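Local structure of Fdc1 (4ZAD) at residues E341-L345 against E402-C407; M99-D104 against D358-Y363; I346-L352 against L392-L397. The protein probably catalyses the reversible decarboxylation of cinnamic, p-coumaric and ferulic acids to vinyl products, using a prenylated flavin cofactor with manganese. One frame throughout, in Å; residues are numbered along the deposited sequence.

Contact 1 (E341-L345 against E402-C407); sequences ETKYL and ECYKVC. With 4LU (1-deoxy-5-O-phosphono-1-(3,3,4,5-tetramethyl-9,11-dioxo-2,3,8,9,10,11-hexahydro-7H-quinolino[1,8-fg]pteridin-12-ium-7-y l)-D-ribitol), chain E.
E341 meets V406 through its aliphatic part: CG of E341 lies 3.8 Å from CG2 of V406, the two side chains crossing at about a right angle. The chain of E341 then bends at its second torsion (chi2 76°), which keeps a methylene against the valine while the carboxylate turns to a salt bridge with R110. T342, one residue on, puts its hydroxyl where a methyl and a thiol converge; OG1 of T342 is 3.5 Å from CG1 of V406 and 3.6 Å from SG of C407. Both are packing contacts, since the polar need of this buried oxygen is met within its own helix, by the carbonyl of V338.

A turn further on, L345 supplies the largest share of the surface that 341-345 hides here. Its branch end CD1 does the touching, 3.8 Å from SG of C403 and 4.0 Å from CG2 of V406, and it also abuts the carbonyl oxygen of E402 at 3.4 Å. Of the two methyls of V406, CG1 faces mainly T342, whereas CG2 touches both E341 and L345. The principle illustrated is that a ligand-binding loop can pack against a helix through one residue while its neighbour in sequence leaves in a different direction, toward the ligand. Here V406 does the packing, and K405, the residue before it, directs its NZ to the phosphate of the prenylated flavin, 2.7 Å from O3P; H197 and Q196 touch this lysine.

Within the C-terminal UbiD region, helix 334-347 thus packs on the loop that leaves helix 386-399 and leads to strand 412-417. That same helix 386-399 borders both segments, with L397 against T342 and C407, and F396 against E402 and C403.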
# COMPACT_ATOMS: atom_id res chain seq x y z
N GLU A 341 7.02 14.63 -16.85
CA GLU A 341 6.38 15.32 -17.95
C GLU A 341 4.96 15.82 -17.58
O GLU A 341 4.57 16.90 -17.98
CB GLU A 341 6.36 14.50 -19.21
CG GLU A 341 5.78 15.22 -20.46
CD GLU A 341 6.70 16.25 -21.10
OE1 GLU A 341 7.71 16.66 -20.50
OE2 GLU A 341 6.39 16.69 -22.24
N THR A 342 4.19 15.07 -16.79
CA THR A 342 2.85 15.52 -16.48
C THR A 342 2.89 16.77 -15.58
O THR A 342 2.01 17.65 -15.65
CB THR A 342 2.03 14.41 -15.85
OG1 THR A 342 2.11 13.23 -16.67
CG2 THR A 342 0.57 14.85 -15.71
N LYS A 343 3.93 16.86 -14.75
CA LYS A 343 4.11 18.05 -13.91
C LYS A 343 4.36 19.22 -14.85
O LYS A 343 3.72 20.22 -14.75
CB LYS A 343 5.28 17.91 -12.95
CG LYS A 343 5.06 18.45 -11.58
CD LYS A 343 4.94 19.98 -11.48
CE LYS A 343 5.44 20.49 -10.05
NZ LYS A 343 6.83 19.92 -9.61
N TYR A 344 5.29 19.05 -15.80
CA TYR A 344 5.58 20.12 -16.70
C TYR A 344 4.30 20.58 -17.40
O TYR A 344 3.91 21.72 -17.28
CB TYR A 344 6.69 19.82 -17.71
CG TYR A 344 6.90 21.02 -18.61
CD1 TYR A 344 7.52 22.18 -18.13
CD2 TYR A 344 6.40 21.04 -19.90
CE1 TYR A 344 7.65 23.32 -18.94
CE2 TYR A 344 6.53 22.15 -20.70
CZ TYR A 344 7.15 23.28 -20.22
OH TYR A 344 7.28 24.37 -21.06
N LEU A 345 3.64 19.67 -18.09
CA LEU A 345 2.45 20.03 -18.83
C LEU A 345 1.37 20.71 -17.98
O LEU A 345 0.68 21.60 -18.46
CB LEU A 345 1.89 18.78 -19.54
CG LEU A 345 2.71 18.31 -20.74
CD1 LEU A 345 2.10 17.10 -21.42
CD2 LEU A 345 2.78 19.48 -21.74
N GLU A 402 -2.07 17.55 -25.42
CA GLU A 402 -0.87 17.65 -24.58
C GLU A 402 -0.53 16.28 -23.98
O GLU A 402 0.60 15.81 -24.17
CB GLU A 402 -1.03 18.67 -23.43
CG GLU A 402 -0.94 20.15 -23.85
CD GLU A 402 -2.20 20.69 -24.55
OE1 GLU A 402 -3.30 20.08 -24.45
OE2 GLU A 402 -2.06 21.73 -25.23
N CYS A 403 -1.50 15.66 -23.31
CA CYS A 403 -1.27 14.48 -22.48
C CYS A 403 -1.79 13.11 -23.02
O CYS A 403 -1.58 12.10 -22.40
CB CYS A 403 -1.91 14.72 -21.13
SG CYS A 403 -1.42 16.26 -20.39
N TYR A 404 -2.44 13.10 -24.18
CA TYR A 404 -3.05 11.89 -24.71
C TYR A 404 -2.10 10.70 -24.70
O TYR A 404 -2.50 9.61 -24.30
CB TYR A 404 -3.61 12.12 -26.13
CG TYR A 404 -2.61 12.00 -27.24
CD1 TYR A 404 -1.76 13.04 -27.53
CD2 TYR A 404 -2.50 10.82 -27.99
CE1 TYR A 404 -0.81 12.95 -28.55
CE2 TYR A 404 -1.54 10.72 -29.05
CZ TYR A 404 -0.70 11.79 -29.31
OH TYR A 404 0.26 11.76 -30.30
N LYS A 405 -0.87 10.92 -25.13
CA LYS A 405 0.16 9.91 -25.08
C LYS A 405 0.87 9.84 -23.71
O LYS A 405 1.15 8.72 -23.18
CB LYS A 405 1.21 10.22 -26.15
CG LYS A 405 2.52 9.47 -25.95
CD LYS A 405 3.45 9.57 -27.15
CE LYS A 405 4.77 8.84 -26.87
NZ LYS A 405 5.49 9.46 -25.75
N VAL A 406 1.22 11.01 -23.17
CA VAL A 406 2.05 11.07 -21.98
C VAL A 406 1.46 10.19 -20.89
O VAL A 406 2.18 9.35 -20.31
CB VAL A 406 2.19 12.50 -21.43
CG1 VAL A 406 2.65 12.47 -20.00
CG2 VAL A 406 3.08 13.38 -22.34
N CYS A 407 0.15 10.36 -20.64
CA CYS A 407 -0.55 9.63 -19.57
C CYS A 407 -1.20 8.31 -20.01
O CYS A 407 -1.99 7.75 -19.28
CB CYS A 407 -1.62 10.53 -18.93
SG CYS A 407 -0.96 12.04 -18.20
C9 4LU E . 10.83 2.13 -20.67
C8 4LU E . 12.01 1.69 -20.05
C7 4LU E . 12.43 0.36 -20.18
C10 4LU E . 8.75 1.16 -23.56
C6 4LU E . 11.55 -0.59 -20.91
N3 4LU E . 7.72 -0.32 -25.61
C2 4LU E . 7.50 1.00 -25.57
C13 4LU E . 13.03 -1.99 -22.13
C5 4LU E . 11.93 -2.00 -21.10
C1 4LU E . 9.76 -2.18 -22.36
O2 4LU E . 6.84 1.50 -26.49
N1 4LU E . 8.00 1.74 -24.55
C4 4LU E . 8.43 -0.94 -24.65
O4 4LU E . 8.56 -2.18 -24.82
C4A 4LU E . 8.96 -0.24 -23.60
N5 4LU E . 9.48 -0.91 -22.26
C3 4LU E . 10.92 -2.74 -21.83
C12 4LU E . 12.43 -2.69 -19.84
C5A 4LU E . 10.28 -0.08 -21.51
C7M 4LU E . 13.70 -0.15 -19.55
C8M 4LU E . 12.81 2.72 -19.31
C9A 4LU E . 10.06 1.32 -21.52
N10 4LU E . 9.26 1.92 -22.55
C1' 4LU E . 8.50 3.16 -22.30
C2' 4LU E . 9.07 4.25 -23.20
O2' 4LU E . 10.51 4.23 -23.10
C3' 4LU E . 8.51 5.64 -22.86
O3' 4LU E . 7.08 5.66 -23.09
C4' 4LU E . 9.18 6.76 -23.69
O4' 4LU E . 8.40 7.96 -23.58
C5' 4LU E . 9.26 6.40 -25.18
O5' 4LU E . 9.81 7.42 -25.98
P 4LU E . 8.94 8.36 -26.92
O2P 4LU E . 10.09 9.05 -27.66
O3P 4LU E . 8.13 9.21 -25.92
O1P 4LU E . 8.07 7.45 -27.76

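Contact 2 (M99-D104 against D358-Y363)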
# COMPACT_ATOMS: atom_id res chain seq x y z
N MET A 99 13.74 12.29 -5.14
CA MET A 99 13.04 12.12 -6.39
C MET A 99 12.18 13.29 -6.74
O MET A 99 12.09 13.64 -7.91
CB MET A 99 12.21 10.83 -6.38
CG MET A 99 11.43 10.55 -7.71
SD MET A 99 12.47 10.47 -9.15
CE MET A 99 11.58 9.33 -10.21
N LYS A 100 11.55 13.89 -5.74
CA LYS A 100 10.71 15.08 -5.95
C LYS A 100 11.52 16.19 -6.57
O LYS A 100 11.03 16.93 -7.41
CB LYS A 100 10.08 15.53 -4.64
CG LYS A 100 9.25 16.81 -4.75
CD LYS A 100 10.03 18.08 -4.38
CE LYS A 100 9.08 19.25 -3.93
NZ LYS A 100 8.13 19.68 -5.01
N GLU A 101 12.78 16.28 -6.18
CA GLU A 101 13.66 17.33 -6.67
C GLU A 101 14.23 16.96 -8.04
O GLU A 101 14.31 17.84 -8.92
CB GLU A 101 14.76 17.64 -5.63
CG GLU A 101 14.12 18.14 -4.33
CD GLU A 101 15.10 18.57 -3.23
OE1 GLU A 101 15.27 17.83 -2.22
OE2 GLU A 101 15.67 19.68 -3.37
N ILE A 102 14.58 15.68 -8.22
CA ILE A 102 14.98 15.16 -9.54
C ILE A 102 13.91 15.54 -10.56
O ILE A 102 14.23 16.04 -11.62
CB ILE A 102 15.09 13.62 -9.60
CG1 ILE A 102 16.20 13.08 -8.67
CG2 ILE A 102 15.33 13.15 -11.01
CD1 ILE A 102 16.04 11.59 -8.30
N ILE A 103 12.64 15.31 -10.21
CA ILE A 103 11.50 15.76 -11.03
C ILE A 103 11.50 17.27 -11.21
O ILE A 103 11.25 17.75 -12.32
CB ILE A 103 10.14 15.28 -10.46
CG1 ILE A 103 10.04 13.75 -10.48
CG2 ILE A 103 8.98 15.90 -11.23
CD1 ILE A 103 8.84 13.22 -9.81
N ASP A 104 11.81 18.05 -10.17
CA ASP A 104 11.79 19.53 -10.37
C ASP A 104 12.88 19.97 -11.33
O ASP A 104 12.70 20.92 -12.10
CB ASP A 104 11.85 20.35 -9.05
CG ASP A 104 10.67 20.04 -8.10
OD1 ASP A 104 9.58 19.66 -8.60
OD2 ASP A 104 10.88 20.14 -6.85
N ASP A 358 2.19 18.88 -7.10
CA ASP A 358 3.08 17.76 -7.43
C ASP A 358 2.24 16.61 -7.94
O ASP A 358 1.06 16.52 -7.64
CB ASP A 358 3.87 17.32 -6.20
CG ASP A 358 5.24 17.96 -6.08
OD1 ASP A 358 5.84 18.40 -7.10
OD2 ASP A 358 5.75 18.02 -4.94
N VAL A 359 2.84 15.76 -8.77
CA VAL A 359 2.23 14.51 -9.17
C VAL A 359 3.30 13.43 -9.11
O VAL A 359 4.48 13.70 -9.33
CB VAL A 359 1.60 14.57 -10.60
CG1 VAL A 359 0.82 15.86 -10.79
CG2 VAL A 359 2.63 14.38 -11.69
N PHE A 360 2.89 12.21 -8.80
CA PHE A 360 3.83 11.12 -8.73
C PHE A 360 3.10 9.84 -8.91
O PHE A 360 1.94 9.74 -8.51
CB PHE A 360 4.52 11.11 -7.39
CG PHE A 360 5.50 10.00 -7.22
CD1 PHE A 360 6.58 9.91 -8.05
CD2 PHE A 360 5.32 9.04 -6.25
CE1 PHE A 360 7.50 8.91 -7.90
CE2 PHE A 360 6.19 8.01 -6.11
CZ PHE A 360 7.31 7.94 -6.95
N THR A 361 3.79 8.88 -9.54
CA THR A 361 3.26 7.53 -9.78
C THR A 361 3.80 6.62 -8.71
O THR A 361 4.99 6.26 -8.73
CB THR A 361 3.75 6.94 -11.10
OG1 THR A 361 5.16 7.16 -11.19
CG2 THR A 361 3.03 7.54 -12.29
N PRO A 362 2.97 6.27 -7.74
CA PRO A 362 3.52 5.42 -6.68
C PRO A 362 3.97 4.11 -7.27
O PRO A 362 3.22 3.52 -8.07
CB PRO A 362 2.35 5.23 -5.73
CG PRO A 362 1.11 5.52 -6.58
CD PRO A 362 1.55 6.55 -7.57
N TYR A 363 5.15 3.65 -6.91
CA TYR A 363 5.67 2.42 -7.48
C TYR A 363 4.86 1.18 -7.08
O TYR A 363 4.76 0.23 -7.87
CB TYR A 363 7.14 2.22 -7.15
CG TYR A 363 7.98 3.39 -7.56
CD1 TYR A 363 7.75 4.05 -8.76
CD2 TYR A 363 9.00 3.84 -6.75
CE1 TYR A 363 8.52 5.15 -9.13
CE2 TYR A 363 9.75 4.92 -7.11
CZ TYR A 363 9.50 5.58 -8.30
OH TYR A 363 10.29 6.67 -8.63
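A salt-bridge network joins helix 99-108, from the N-terminal UbiD region, to strand 356-360, an outer strand of the mixed sheet in the C-terminal region. The short axes of 99-104 and 358-360 pass 10.2 Å apart at an angle of 111°, so side chains bridge the gap between helix and strand. It is a worked example of how residues distant in sequence can be joined by charge at one end and packing at the other.

At the polar end the chain of K100 bends at its second and fourth torsions, crossing the D358 side chain at about a right angle. NZ of K100 donates to OD2 of D358 at 2.9 Å, on the syn lone pair of that oxygen; its bond to OD1 is weak, as is the one to OD2 of D104 in its own helix. The two carboxylates are close as well, with OD1 of D104 and OD1 of D358 4.2 Å apart. K343 of helix 334-347 forms salt bridges with both of these oxygens, which probably offsets their repulsion.

The packing end centres on F360. CD1 of I103 lies 4.4 Å from CD1 of the phenylalanine, and CG of M99 lies 4.3 Å from its CE1, both oblique to the ring. F360 is further stacked with F423, and its CZ sits over one face of the Y363 ring, toward the rim. The hydroxyl of Y363 is hydrogen-bonded to H84, while the methyl carbon CE of M99 rests 3.4 Å from that same OH atom.

Contact 3 (I346-L352 against L392-L397); sequences ISQHPVL and LVGDFL
The end of helix 334-347 and the turn after it run beside helix 386-399, with I346 nearest F396 (CA atoms 8.9 Å apart) and L352 nearest V393 (7.9 Å). Residues 392-397 are helical, with a wider pi-type turn at 395-397. On the other side the chain leaves its helix, bends through H349 and P350, and enters the short helix 352-355.

F396 is the residue around which the side chains gather. With CG anti to the backbone N (chi1 -175°), its ring reaches across to H349. The pair is a T-shaped stack in which the edge of the imidazole meets the face of the phenyl ring: CD2 of H349 lies 3.6 Å from CE1 of F396, and the planes are inclined by 65°. I346 approaches the same ring from its edge, through CG1. L352 adds its CD2, 3.8 Å from CD2 of F396, and that methyl also sits over one face of the imidazole, so it lies against both rings.

Nearer the start of 392-397, CD2 of L392 forms the meeting point. CD1 of L352 is 3.7 Å from it and CG1 of V351 3.9 Å, the two leucine chains running alongside each other and pointing opposite ways. At the opposite end of the segments, I346 touches L397 through methyls.

H349 illustrates how one side chain can serve two purposes. Its ND1 accepts weak bonds from the backbone N of V351 and of L352, the latter nearly straight at 175°, and so caps the turn into the next helix. Because ND1 acts as acceptor, the proton of a neutral imidazole would probably reside on NE2, while a carbon edge packs against F396.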
# COMPACT_ATOMS: atom_id res chain seq x y z
N ILE A 346 1.25 20.33 -16.72
CA ILE A 346 0.18 20.82 -15.83
C ILE A 346 0.45 22.28 -15.42
O ILE A 346 -0.42 23.13 -15.42
CB ILE A 346 0.06 19.91 -14.59
CG1 ILE A 346 -0.77 18.69 -14.92
CG2 ILE A 346 -0.57 20.60 -13.47
CD1 ILE A 346 -1.01 17.73 -13.72
N SER A 347 1.66 22.49 -14.99
CA SER A 347 2.38 23.76 -15.01
C SER A 347 1.97 24.81 -16.03
O SER A 347 1.98 25.98 -15.77
CB SER A 347 3.79 23.37 -15.36
OG SER A 347 4.65 24.44 -15.40
N GLN A 348 1.69 24.37 -17.23
CA GLN A 348 1.37 25.27 -18.31
C GLN A 348 -0.13 25.40 -18.47
O GLN A 348 -0.55 26.12 -19.35
CB GLN A 348 1.99 24.75 -19.60
CG GLN A 348 3.48 24.77 -19.59
CD GLN A 348 4.06 26.18 -19.59
OE1 GLN A 348 4.71 26.59 -18.63
NE2 GLN A 348 3.81 26.93 -20.66
N HIS A 349 -0.91 24.70 -17.64
CA HIS A 349 -2.37 24.75 -17.69
C HIS A 349 -2.86 25.88 -16.84
O HIS A 349 -2.59 25.88 -15.63
CB HIS A 349 -3.01 23.48 -17.17
CG HIS A 349 -4.42 23.29 -17.61
ND1 HIS A 349 -5.49 23.85 -16.95
CD2 HIS A 349 -4.95 22.59 -18.65
CE1 HIS A 349 -6.61 23.50 -17.55
NE2 HIS A 349 -6.31 22.74 -18.59
N PRO A 350 -3.60 26.84 -17.45
CA PRO A 350 -3.96 28.07 -16.71
C PRO A 350 -4.72 27.84 -15.40
O PRO A 350 -4.58 28.64 -14.50
CB PRO A 350 -4.80 28.88 -17.73
CG PRO A 350 -5.17 27.94 -18.83
CD PRO A 350 -4.08 26.86 -18.84
N VAL A 351 -5.49 26.77 -15.29
CA VAL A 351 -6.23 26.46 -14.06
C VAL A 351 -5.46 25.51 -13.13
O VAL A 351 -5.25 25.80 -11.94
CB VAL A 351 -7.58 25.81 -14.39
CG1 VAL A 351 -8.27 25.37 -13.12
CG2 VAL A 351 -8.48 26.77 -15.20
N LEU A 352 -5.06 24.38 -13.71
CA LEU A 352 -4.40 23.27 -13.01
C LEU A 352 -3.04 23.68 -12.41
O LEU A 352 -2.64 23.18 -11.37
CB LEU A 352 -4.28 22.03 -13.95
CG LEU A 352 -5.32 20.90 -13.83
CD1 LEU A 352 -6.60 21.46 -13.32
CD2 LEU A 352 -5.57 20.11 -15.13
N LEU A 392 -12.41 18.06 -15.49
CA LEU A 392 -11.29 18.83 -16.01
C LEU A 392 -9.99 18.06 -16.03
O LEU A 392 -9.28 18.10 -17.03
CB LEU A 392 -11.04 20.10 -15.20
CG LEU A 392 -10.11 21.07 -15.92
CD1 LEU A 392 -10.81 21.48 -17.20
CD2 LEU A 392 -9.78 22.32 -15.08
N VAL A 393 -9.63 17.42 -14.92
CA VAL A 393 -8.38 16.71 -14.82
C VAL A 393 -8.37 15.60 -15.88
O VAL A 393 -7.49 15.54 -16.71
CB VAL A 393 -8.11 16.13 -13.36
CG1 VAL A 393 -6.96 15.05 -13.35
CG2 VAL A 393 -7.82 17.26 -12.37
N GLY A 394 -9.36 14.74 -15.88
CA GLY A 394 -9.31 13.60 -16.78
C GLY A 394 -9.39 13.95 -18.26
O GLY A 394 -8.80 13.26 -19.09
N ASP A 395 -10.13 15.00 -18.61
CA ASP A 395 -10.17 15.40 -20.01
C ASP A 395 -8.76 15.80 -20.38
O ASP A 395 -8.24 15.42 -21.44
CB ASP A 395 -11.14 16.56 -20.26
CG ASP A 395 -12.59 16.09 -20.46
OD1 ASP A 395 -12.83 14.86 -20.61
OD2 ASP A 395 -13.50 16.98 -20.49
N PHE A 396 -8.14 16.52 -19.46
CA PHE A 396 -6.82 17.02 -19.74
C PHE A 396 -5.76 15.93 -19.85
O PHE A 396 -4.99 15.94 -20.78
CB PHE A 396 -6.38 18.03 -18.72
CG PHE A 396 -5.06 18.65 -19.05
CD1 PHE A 396 -4.89 19.34 -20.25
CD2 PHE A 396 -3.97 18.53 -18.18
CE1 PHE A 396 -3.63 19.89 -20.58
CE2 PHE A 396 -2.76 19.08 -18.50
CZ PHE A 396 -2.59 19.76 -19.69
N LEU A 397 -5.72 15.04 -18.87
CA LEU A 397 -4.72 14.01 -18.80
C LEU A 397 -5.01 12.85 -19.77
O LEU A 397 -4.07 12.28 -20.32
CB LEU A 397 -4.61 13.49 -17.36
CG LEU A 397 -4.08 14.51 -16.33
CD1 LEU A 397 -3.89 13.83 -14.96
CD2 LEU A 397 -2.76 15.14 -16.74

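Overall arrangement
Helix 334-347 carries one side of contacts 1 and 3, and contact 2 packs against it. Contacts 1 and 3 lie closest, with centres about 9 Å apart, and meet where CG2 of T342 packs 3.5 Å from CD2 of L397. Contact 2 is centred about 14 Å from contact 1, to which K343 ties it: NZ of K343 is 2.9 Å from OD1 of D104 and 3.1 Å from OD1 of D358. Contacts 2 and 3, about 17 Å apart between centres, touch through V359 and I346. Contact 1 alone reaches the cofactor, through K405; the side chain of E341 is about 9 Å from the manganese ion, and that of Y363 in contact 2 about 11 Å from the flavin.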